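Local structure of ORC1-type DNA replication protein 2 (Aeropyrum pernix, 1W5T) at residues A[67-72]-A[183-188]; A[142-147]-A[162-167]; A[190-195]-A[204-209]. The protein binds ATP and probably hydrolyses it as an AAA+ ATPase of the Cdc6/cdc18 family, binds DNA and takes part in regulating DNA replication. All coordinates share one frame; numbering follows the deposited sequence.

Contact 1 of 3, residues A[67-72]-A[183-188]. With ANP (phosphoaminophosphonic acid-adenylate ester), chain D.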
loop_
_atom_site.group_PDB
_atom_site.type_symbol
_atom_site.label_atom_id
_atom_site.label_comp_id
_atom_site.label_asym_id
_atom_site.label_seq_id
_atom_site.Cartn_x
_atom_site.Cartn_y
_atom_site.Cartn_z
ATOM N N THR A 67 -0.560 2.488 7.979
ATOM C CA THR A 67 -1.311 2.933 9.155
ATOM C C THR A 67 -2.069 1.811 9.851
ATOM O O THR A 67 -2.016 1.710 11.044
ATOM C CB THR A 67 -2.298 4.049 8.749
ATOM O OG1 THR A 67 -1.541 5.189 8.363
ATOM C CG2 THR A 67 -3.132 4.542 9.986
ATOM N N LEU A 68 -2.806 1.007 9.102
ATOM C CA LEU A 68 -3.494 -0.144 9.691
ATOM C C LEU A 68 -2.511 -1.071 10.378
ATOM O O LEU A 68 -2.780 -1.559 11.470
ATOM C CB LEU A 68 -4.241 -0.954 8.624
ATOM C CG LEU A 68 -5.076 -2.144 9.152
ATOM C CD1 LEU A 68 -6.052 -1.719 10.278
ATOM C CD2 LEU A 68 -5.808 -2.877 7.990
ATOM N N ALA A 69 -1.380 -1.341 9.734
ATOM C CA ALA A 69 -0.457 -2.321 10.279
ATOM C C ALA A 69 0.126 -1.781 11.587
ATOM O O ALA A 69 0.189 -2.504 12.573
ATOM C CB ALA A 69 0.657 -2.655 9.254
ATOM N N LYS A 70 0.519 -0.503 11.606
ATOM C CA LYS A 70 1.134 0.028 12.806
ATOM C C LYS A 70 0.119 0.220 13.882
ATOM O O LYS A 70 0.399 -0.067 15.031
ATOM C CB LYS A 70 1.854 1.332 12.579
ATOM C CG LYS A 70 3.104 1.223 11.815
ATOM C CD LYS A 70 3.580 2.628 11.489
ATOM C CE LYS A 70 5.079 2.641 11.281
ATOM N NZ LYS A 70 5.420 3.894 10.588
ATOM N N PHE A 71 -1.073 0.673 13.530
ATOM C CA PHE A 71 -2.083 0.828 14.553
ATOM C C PHE A 71 -2.400 -0.512 15.219
ATOM O O PHE A 71 -2.563 -0.553 16.422
ATOM C CB PHE A 71 -3.347 1.490 13.995
ATOM C CG PHE A 71 -4.425 1.692 15.022
ATOM C CD1 PHE A 71 -4.441 2.832 15.807
ATOM C CD2 PHE A 71 -5.471 0.752 15.168
ATOM C CE1 PHE A 71 -5.457 3.026 16.765
ATOM C CE2 PHE A 71 -6.513 0.957 16.092
ATOM C CZ PHE A 71 -6.484 2.076 16.920
ATOM N N THR A 72 -2.490 -1.585 14.419
ATOM C CA THR A 72 -2.877 -2.911 14.898
ATOM C C THR A 72 -1.891 -3.460 15.938
ATOM O O THR A 72 -2.275 -3.997 17.000
ATOM C CB THR A 72 -2.917 -3.849 13.695
ATOM O OG1 THR A 72 -4.056 -3.517 12.913
ATOM C CG2 THR A 72 -3.166 -5.259 14.131
ATOM N N LEU A 183 3.420 -9.367 10.626
ATOM C CA LEU A 183 2.380 -8.716 9.876
ATOM C C LEU A 183 3.080 -8.257 8.608
ATOM O O LEU A 183 3.936 -7.365 8.656
ATOM C CB LEU A 183 1.862 -7.526 10.657
ATOM C CG LEU A 183 0.385 -7.181 10.517
ATOM C CD1 LEU A 183 0.103 -5.746 10.824
ATOM C CD2 LEU A 183 -0.326 -7.631 9.247
ATOM N N LEU A 184 2.783 -8.903 7.489
ATOM C CA LEU A 184 3.423 -8.520 6.212
ATOM C C LEU A 184 2.534 -7.470 5.578
ATOM O O LEU A 184 1.304 -7.560 5.668
ATOM C CB LEU A 184 3.543 -9.723 5.294
ATOM C CG LEU A 184 4.078 -11.025 5.956
ATOM C CD1 LEU A 184 4.249 -12.209 4.963
ATOM C CD2 LEU A 184 5.408 -10.758 6.662
ATOM N N VAL A 185 3.122 -6.442 4.985
ATOM C CA VAL A 185 2.305 -5.452 4.263
ATOM C C VAL A 185 2.846 -5.340 2.858
ATOM O O VAL A 185 4.009 -5.039 2.742
ATOM C CB VAL A 185 2.381 -4.084 4.946
ATOM C CG1 VAL A 185 1.537 -3.050 4.199
ATOM C CG2 VAL A 185 1.959 -4.191 6.407
ATOM N N ALA A 186 2.016 -5.618 1.834
ATOM C CA ALA A 186 2.423 -5.639 0.426
ATOM C C ALA A 186 1.581 -4.669 -0.376
ATOM O O ALA A 186 0.506 -4.325 0.019
ATOM C CB ALA A 186 2.297 -7.017 -0.180
ATOM N N SER A 187 2.057 -4.244 -1.535
ATOM C CA SER A 187 1.303 -3.198 -2.251
ATOM C C SER A 187 -0.013 -3.688 -2.848
ATOM O O SER A 187 -0.972 -2.921 -2.945
ATOM C CB SER A 187 2.165 -2.521 -3.307
ATOM O OG SER A 187 2.618 -3.514 -4.181
ATOM N N ASP A 188 -0.065 -4.969 -3.202
ATOM C CA ASP A 188 -1.229 -5.522 -3.854
ATOM C C ASP A 188 -1.146 -7.064 -3.931
ATOM O O ASP A 188 -0.139 -7.664 -3.529
ATOM C CB ASP A 188 -1.364 -4.881 -5.248
ATOM C CG ASP A 188 -0.139 -5.097 -6.101
ATOM O OD1 ASP A 188 0.659 -4.149 -6.300
ATOM O OD2 ASP A 188 0.137 -6.217 -6.583
HETATM P PG ANP D . 1.301 3.850 -0.141
HETATM O O1G ANP D . 2.129 5.094 -0.675
HETATM O O2G ANP D . 2.304 2.891 0.638
HETATM O O3G ANP D . 0.544 3.061 -1.292
HETATM P PB ANP D . -0.495 3.465 2.215
HETATM O O1B ANP D . 0.532 2.614 3.065
HETATM O O2B ANP D . -1.523 2.496 1.557
HETATM N N3B ANP D . 0.238 4.482 1.052
HETATM P PA ANP D . -0.870 5.112 4.543
HETATM O O1A ANP D . -1.132 4.112 5.764
HETATM O O2A ANP D . 0.653 5.547 4.548
HETATM O O3A ANP D . -1.361 4.487 3.136
HETATM O "O5'" ANP D . -1.890 6.359 4.646
HETATM C "C5'" ANP D . -1.923 7.593 3.911
HETATM C "C4'" ANP D . -2.313 8.678 4.920
HETATM O "O4'" ANP D . -3.683 8.528 5.315
HETATM C "C3'" ANP D . -1.537 8.577 6.231
HETATM O "O3'" ANP D . -1.368 9.873 6.734
HETATM C "C2'" ANP D . -2.454 7.810 7.176
HETATM O "O2'" ANP D . -2.238 8.013 8.572
HETATM C "C1'" ANP D . -3.818 8.310 6.723
HETATM N N9 ANP D . -4.817 7.257 6.860
HETATM C C8 ANP D . -5.000 6.204 5.984
HETATM N N7 ANP D . -6.008 5.387 6.378
HETATM C C5 ANP D . -6.535 5.908 7.496
HETATM C C6 ANP D . -7.609 5.642 8.506
HETATM N N6 ANP D . -8.448 4.570 8.418
HETATM N N1 ANP D . -7.747 6.479 9.571
HETATM C C2 ANP D . -6.985 7.547 9.754
HETATM N N3 ANP D . -5.968 7.891 8.924
HETATM C C4 ANP D . -5.726 7.089 7.777
#
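Ala69 of helix 65-82 rests its methyl on two side chains of strand 180-186, Leu183 and Val185, where the helix after the P-loop packs on the parallel sheet of the AAA+ ATPase core. Its CB lies 3.5 Å from Leu183 CD1 and 3.5 Å from Val185 CG2, and its CA also meets the Leu183 methyl. With no hydrogen bond across, the joint is held by apolar packing alone. Leu183 and Val185 point toward the helix, whereas Leu184 between them turns to the other face of the sheet, against Phe147. Ile54 of the adjoining strand also touches Ala69, whose single methyl thus bears on two strands.

Two residues earlier, the same helix holds the bound ATP analogue through Thr67, an experimentally established ATP-binding residue. Its CB already stands 3.2 Å from the alpha-phosphate oxygen O1A of ANP. From there the side chain forks. OG1 sits anti to the carbonyl carbon and beside the residue's own N (chi1 -67°), which brings hydroxyl and amide to the same oxygen. OG1 donates to O1A at 2.8 Å; Thr67 N donates to it over 2.8 Å as well, nearly straight at 165°. OG1 also accepts a weak bond from the ribose O2' at 2.9 Å, linking phosphate and sugar through one hydroxyl. The methyl CG2 lies 3.9 Å from O2', in van der Waals contact at most. Gly64 N and Thr66 N further bind the nucleotide.

Further along, Thr72 folds its hydroxyl back onto the helix: OG1 donates to Leu68 O at 2.7 Å, 31° off the carbonyl plane, while Thr72 N reaches that oxygen from the opposite face.

Contact 2 of 3, residues A[142-147]-A[162-167]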
loop_
_atom_site.group_PDB
_atom_site.type_symbol
_atom_site.label_atom_id
_atom_site.label_comp_id
_atom_site.label_asym_id
_atom_site.label_seq_id
_atom_site.Cartn_x
_atom_site.Cartn_y
_atom_site.Cartn_z
ATOM N N VAL A 142 6.543 -8.274 14.434
ATOM C CA VAL A 142 7.312 -7.645 13.388
ATOM C C VAL A 142 6.424 -7.233 12.192
ATOM O O VAL A 142 5.764 -8.078 11.588
ATOM C CB VAL A 142 8.449 -8.604 12.884
ATOM C CG1 VAL A 142 9.356 -7.871 11.851
ATOM C CG2 VAL A 142 9.289 -9.143 14.057
ATOM N N ILE A 143 6.392 -5.950 11.863
ATOM C CA ILE A 143 5.780 -5.530 10.588
ATOM C C ILE A 143 6.866 -5.514 9.506
ATOM O O ILE A 143 7.860 -4.804 9.658
ATOM C CB ILE A 143 5.156 -4.099 10.658
ATOM C CG1 ILE A 143 4.167 -3.963 11.832
ATOM C CG2 ILE A 143 4.528 -3.703 9.280
ATOM C CD1 ILE A 143 3.711 -2.540 12.120
ATOM N N LEU A 144 6.666 -6.277 8.424
ATOM C CA LEU A 144 7.519 -6.155 7.245
ATOM C C LEU A 144 6.709 -5.516 6.144
ATOM O O LEU A 144 5.973 -6.204 5.443
ATOM C CB LEU A 144 8.073 -7.498 6.744
ATOM C CG LEU A 144 8.867 -8.395 7.702
ATOM C CD1 LEU A 144 9.099 -9.792 7.133
ATOM C CD2 LEU A 144 10.178 -7.704 8.074
ATOM N N ASP A 145 6.892 -4.201 6.006
ATOM C CA ASP A 145 6.290 -3.352 4.980
ATOM C C ASP A 145 6.963 -3.448 3.612
ATOM O O ASP A 145 8.146 -3.770 3.501
ATOM C CB ASP A 145 6.327 -1.893 5.433
ATOM C CG ASP A 145 5.106 -1.106 5.006
ATOM O OD1 ASP A 145 4.344 -1.530 4.088
ATOM O OD2 ASP A 145 4.816 -0.024 5.545
ATOM N N GLU A 146 6.194 -3.133 2.569
ATOM C CA GLU A 146 6.667 -3.259 1.197
ATOM C C GLU A 146 7.239 -4.655 1.018
ATOM O O GLU A 146 8.316 -4.806 0.440
ATOM C CB GLU A 146 7.742 -2.207 0.840
ATOM C CG GLU A 146 7.356 -0.739 1.019
ATOM C CD GLU A 146 6.319 -0.234 0.018
ATOM O OE1 GLU A 146 5.861 0.914 0.146
ATOM O OE2 GLU A 146 5.944 -0.964 -0.903
ATOM N N PHE A 147 6.488 -5.652 1.498
ATOM C CA PHE A 147 6.932 -7.034 1.531
ATOM C C PHE A 147 7.209 -7.539 0.126
ATOM O O PHE A 147 8.158 -8.305 -0.086
ATOM C CB PHE A 147 5.903 -7.939 2.247
ATOM C CG PHE A 147 6.347 -9.369 2.369
ATOM C CD1 PHE A 147 7.414 -9.721 3.215
ATOM C CD2 PHE A 147 5.723 -10.362 1.632
ATOM C CE1 PHE A 147 7.821 -11.031 3.324
ATOM C CE2 PHE A 147 6.125 -11.689 1.731
ATOM C CZ PHE A 147 7.166 -12.031 2.572
ATOM N N TYR A 162 11.653 -18.554 4.226
ATOM C CA TYR A 162 11.098 -19.758 4.791
ATOM C C TYR A 162 11.455 -19.885 6.258
ATOM O O TYR A 162 10.569 -20.104 7.072
ATOM C CB TYR A 162 11.634 -20.940 4.017
ATOM C CG TYR A 162 10.867 -22.191 4.205
ATOM C CD1 TYR A 162 10.914 -22.888 5.425
ATOM C CD2 TYR A 162 10.107 -22.709 3.165
ATOM C CE1 TYR A 162 10.222 -24.054 5.600
ATOM C CE2 TYR A 162 9.401 -23.890 3.333
ATOM C CZ TYR A 162 9.465 -24.552 4.560
ATOM O OH TYR A 162 8.779 -25.733 4.773
ATOM N N THR A 163 12.733 -19.745 6.598
ATOM C CA THR A 163 13.155 -19.884 7.985
ATOM C C THR A 163 12.625 -18.721 8.839
ATOM O O THR A 163 12.114 -18.943 9.942
ATOM C CB THR A 163 14.707 -20.079 8.145
ATOM O OG1 THR A 163 15.400 -18.907 7.705
ATOM C CG2 THR A 163 15.228 -21.140 7.184
ATOM N N LEU A 164 12.723 -17.505 8.301
ATOM C CA LEU A 164 12.162 -16.304 8.935
ATOM C C LEU A 164 10.689 -16.466 9.288
ATOM O O LEU A 164 10.293 -16.226 10.417
ATOM C CB LEU A 164 12.344 -15.060 8.049
ATOM C CG LEU A 164 11.701 -13.783 8.609
ATOM C CD1 LEU A 164 12.431 -13.278 9.852
ATOM C CD2 LEU A 164 11.569 -12.681 7.558
ATOM N N LEU A 165 9.890 -16.883 8.319
ATOM C CA LEU A 165 8.443 -16.914 8.480
ATOM C C LEU A 165 8.002 -18.222 9.117
ATOM O O LEU A 165 6.867 -18.371 9.539
ATOM C CB LEU A 165 7.732 -16.663 7.150
ATOM C CG LEU A 165 7.356 -15.248 6.684
ATOM C CD1 LEU A 165 7.773 -14.084 7.592
ATOM C CD2 LEU A 165 7.918 -15.039 5.341
ATOM N N ARG A 166 8.933 -19.162 9.206
ATOM C CA ARG A 166 8.697 -20.400 9.955
ATOM C C ARG A 166 9.724 -20.577 11.078
ATOM O O ARG A 166 10.136 -21.703 11.389
ATOM C CB ARG A 166 8.685 -21.601 9.003
ATOM C CG ARG A 166 7.380 -21.698 8.193
ATOM C CD ARG A 166 7.451 -22.538 6.934
ATOM N NE ARG A 166 6.464 -23.620 6.964
ATOM C CZ ARG A 166 6.773 -24.899 7.096
ATOM N NH1 ARG A 166 8.053 -25.278 7.200
ATOM N NH2 ARG A 166 5.811 -25.803 7.123
ATOM N N VAL A 167 10.097 -19.459 11.698
ATOM C CA VAL A 167 11.129 -19.401 12.718
ATOM C C VAL A 167 10.995 -20.393 13.905
ATOM O O VAL A 167 11.976 -21.015 14.322
ATOM C CB VAL A 167 11.308 -17.952 13.227
ATOM C CG1 VAL A 167 9.999 -17.434 13.829
ATOM C CG2 VAL A 167 12.480 -17.851 14.214
#
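Leu144 and Leu164 reach toward each other tip to tip, one from strand 139-145 and the other from helix 158-165, and meet with CD1 of Leu144 3.8 Å from CD2 of Leu164. The strand leucine carries its CG beside its backbone N (chi1 -56°), while the helix leucine extends with CG anti to its N, and one methyl of each makes the contact. A second pair runs alongside: Phe147, just past the strand, and Leu165 approach from opposite directions. The far ring atom CZ of Phe147 comes to 4.2 Å from Leu165 CD2, with the methyl set obliquely to the ring. The contact is wholly apolar, and all four side chains are buried. Phe182 and Leu100 add to the packing on Leu164, and Val202 covers Leu165.

Between Leu144 and Phe147, Glu146 takes a left-handed helical backbone conformation. Glu146 N donates to Asp145 OD1 at 2.9 Å, on the anti side of the carboxylate and 26° out of its plane. Asp145 OD2 is hydrogen-bonded to Thr66 OG1 and Tyr91 OH, on the nucleotide side of the sheet. Hydrophobic strand residues running into consecutive Asp145 and Glu146, next to the P-loop, match the Walker B motif of AAA+ ATPases, whose non-nucleotide side is here packed against helix 158-165.

Contact 3 of 3, residues A[190-195]-A[204-209]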
loop_
_atom_site.group_PDB
_atom_site.type_symbol
_atom_site.label_atom_id
_atom_site.label_comp_id
_atom_site.label_asym_id
_atom_site.label_seq_id
_atom_site.Cartn_x
_atom_site.Cartn_y
_atom_site.Cartn_z
ATOM N N ARG A 190 -0.532 -9.251 -6.208
ATOM C CA ARG A 190 0.535 -9.922 -6.992
ATOM C C ARG A 190 1.588 -10.542 -6.074
ATOM O O ARG A 190 2.145 -11.584 -6.403
ATOM C CB ARG A 190 1.233 -8.994 -8.023
ATOM C CG ARG A 190 0.332 -8.455 -9.146
ATOM C CD ARG A 190 0.987 -7.361 -10.018
ATOM N NE ARG A 190 1.221 -6.129 -9.256
ATOM C CZ ARG A 190 1.941 -5.111 -9.670
ATOM N NH1 ARG A 190 2.508 -5.132 -10.886
ATOM N NH2 ARG A 190 2.067 -4.054 -8.884
ATOM N N ALA A 191 1.828 -9.909 -4.928
ATOM C CA ALA A 191 2.687 -10.488 -3.903
ATOM C C ALA A 191 2.207 -11.883 -3.496
ATOM O O ALA A 191 3.011 -12.795 -3.372
ATOM C CB ALA A 191 2.787 -9.604 -2.705
ATOM N N LEU A 192 0.897 -12.023 -3.309
ATOM C CA LEU A 192 0.309 -13.308 -2.963
ATOM C C LEU A 192 0.414 -14.275 -4.161
ATOM O O LEU A 192 0.833 -15.419 -3.979
ATOM C CB LEU A 192 -1.156 -13.135 -2.518
ATOM C CG LEU A 192 -1.368 -12.524 -1.128
ATOM C CD1 LEU A 192 -2.803 -12.349 -0.863
ATOM C CD2 LEU A 192 -0.735 -13.454 -0.091
ATOM N N SER A 193 0.033 -13.800 -5.364
ATOM C CA SER A 193 0.095 -14.613 -6.581
ATOM C C SER A 193 1.483 -15.183 -6.751
ATOM O O SER A 193 1.663 -16.345 -7.073
ATOM C CB SER A 193 -0.273 -13.798 -7.830
ATOM O OG SER A 193 -1.588 -13.276 -7.705
ATOM N N TYR A 194 2.471 -14.335 -6.519
ATOM C CA TYR A 194 3.871 -14.715 -6.622
ATOM C C TYR A 194 4.304 -15.777 -5.598
ATOM O O TYR A 194 4.866 -16.809 -5.968
ATOM C CB TYR A 194 4.758 -13.472 -6.514
ATOM C CG TYR A 194 6.218 -13.772 -6.657
ATOM C CD1 TYR A 194 6.884 -13.575 -7.874
ATOM C CD2 TYR A 194 6.939 -14.253 -5.568
ATOM C CE1 TYR A 194 8.250 -13.850 -7.991
ATOM C CE2 TYR A 194 8.285 -14.541 -5.668
ATOM C CZ TYR A 194 8.938 -14.342 -6.873
ATOM O OH TYR A 194 10.257 -14.641 -6.923
ATOM N N MET A 195 4.075 -15.494 -4.320
ATOM C CA MET A 195 4.280 -16.470 -3.242
ATOM C C MET A 195 3.623 -17.837 -3.505
ATOM O O MET A 195 4.240 -18.833 -3.211
ATOM C CB MET A 195 3.791 -15.932 -1.900
ATOM C CG MET A 195 4.604 -14.799 -1.325
ATOM S SD MET A 195 3.881 -14.162 0.219
ATOM C CE MET A 195 4.501 -15.332 1.351
ATOM N N SER A 204 1.408 -20.574 2.495
ATOM C CA SER A 204 0.483 -21.347 3.310
ATOM C C SER A 204 0.562 -21.001 4.800
ATOM O O SER A 204 -0.362 -21.321 5.526
ATOM C CB SER A 204 0.695 -22.862 3.123
ATOM O OG SER A 204 2.009 -23.244 3.498
ATOM N N GLN A 205 1.655 -20.361 5.242
ATOM C CA GLN A 205 1.775 -19.896 6.638
ATOM C C GLN A 205 0.889 -18.691 6.959
ATOM O O GLN A 205 0.702 -18.341 8.130
ATOM C CB GLN A 205 3.221 -19.578 7.010
ATOM C CG GLN A 205 3.685 -20.322 8.273
ATOM C CD GLN A 205 3.804 -21.834 8.057
ATOM O OE1 GLN A 205 3.548 -22.616 8.963
ATOM N NE2 GLN A 205 4.188 -22.230 6.852
ATOM N N ILE A 206 0.356 -18.055 5.928
ATOM C CA ILE A 206 -0.410 -16.824 6.136
ATOM C C ILE A 206 -1.841 -17.136 6.489
ATOM O O ILE A 206 -2.584 -17.651 5.671
ATOM C CB ILE A 206 -0.355 -15.885 4.895
ATOM C CG1 ILE A 206 1.087 -15.618 4.505
ATOM C CG2 ILE A 206 -1.054 -14.562 5.211
ATOM C CD1 ILE A 206 1.237 -14.845 3.219
ATOM N N GLY A 207 -2.224 -16.840 7.714
ATOM C CA GLY A 207 -3.528 -17.259 8.183
ATOM C C GLY A 207 -4.653 -16.356 7.730
ATOM O O GLY A 207 -5.760 -16.822 7.482
ATOM N N PHE A 208 -4.375 -15.066 7.638
ATOM C CA PHE A 208 -5.402 -14.066 7.366
ATOM C C PHE A 208 -4.843 -12.995 6.450
ATOM O O PHE A 208 -3.785 -12.399 6.715
ATOM C CB PHE A 208 -5.926 -13.487 8.670
ATOM C CG PHE A 208 -7.183 -12.663 8.532
ATOM C CD1 PHE A 208 -8.286 -13.145 7.826
ATOM C CD2 PHE A 208 -7.266 -11.403 9.112
ATOM C CE1 PHE A 208 -9.447 -12.369 7.700
ATOM C CE2 PHE A 208 -8.435 -10.633 9.013
ATOM C CZ PHE A 208 -9.517 -11.112 8.304
ATOM N N LYS A 209 -5.567 -12.777 5.361
ATOM C CA LYS A 209 -5.186 -11.860 4.306
ATOM C C LYS A 209 -6.255 -10.795 4.315
ATOM O O LYS A 209 -7.454 -11.086 4.292
ATOM C CB LYS A 209 -5.128 -12.557 2.947
ATOM C CG LYS A 209 -3.946 -13.429 2.773
ATOM C CD LYS A 209 -4.211 -14.536 1.762
ATOM C CE LYS A 209 -3.199 -15.658 1.886
ATOM N NZ LYS A 209 -3.456 -16.738 0.912
#
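Leu192, Ile206 and Lys209 bury the most surface where helix 190-198 packs on strand 206-212. Leu192 points from the helix at the strand and sets both methyls on the Lys209 chain, with CD2 reaching Ile206 too. CD1 lies 3.7 Å from Lys209 CD; CD2 lies 3.9 Å from Lys209 CE and 4.1 Å from Ile206 CD1. The leucine and the lysine cross obliquely, the extended lysine chain offering its methylenes to the fork of the leucine while NZ goes on to a salt bridge with Glu203.

Ile206 holds CG1 beside its backbone N (chi1 -54°), an arrangement that sends CD1 out toward the helix. There it meets Met195 at about a right angle, with CE of Met195 3.8 Å from Ile206 CD1 and SD only slightly farther off. The methionine chain bends at chi3 (82°), turning its methyl to the isoleucine. Met53 and Tyr55 of the neighbouring strand also touch Leu192. Replacing Leu192 by an alanine would take away CG and both methyls and is likely to open a gap between the helix and the side chains of Ile206 and Lys209, leaving the lysine chain freer to move.

The axes of segments 190-195 and 206-209 run nearly antiparallel, at 155°, and approach to 12.4 Å. Strand 180-186, helices 190-198 and 200-203, then strand 206-212 parallel to the first form a beta-alpha-beta crossover that passes over strand 51-56 to reach the sheet edge, in the 5-1-4-3-2 strand order of the AAA+ core.

Overall arrangement
All three contacts dress one parallel sheet. Contact 1 packs the P-loop helix on the nucleotide side, while contacts 2 and 3 lie on the other face; the centre of contact 2 lies about 12 Å from each of the other two. Contacts 1 and 2 lie on adjacent strands, with probable hydrogen bonds from Leu183 N to Val142 O (2.8 Å) and from Phe147 N to Val185 O (2.8 Å). Phe147 CE2 also touches Met195 SD (3.7 Å), joining contact 2 to contact 3. Thr67 of contact 1 binds ANP directly, whereas the side chains of Phe147 and Leu192 stay about 10 and 11 Å from that of ATP-binding Lys65.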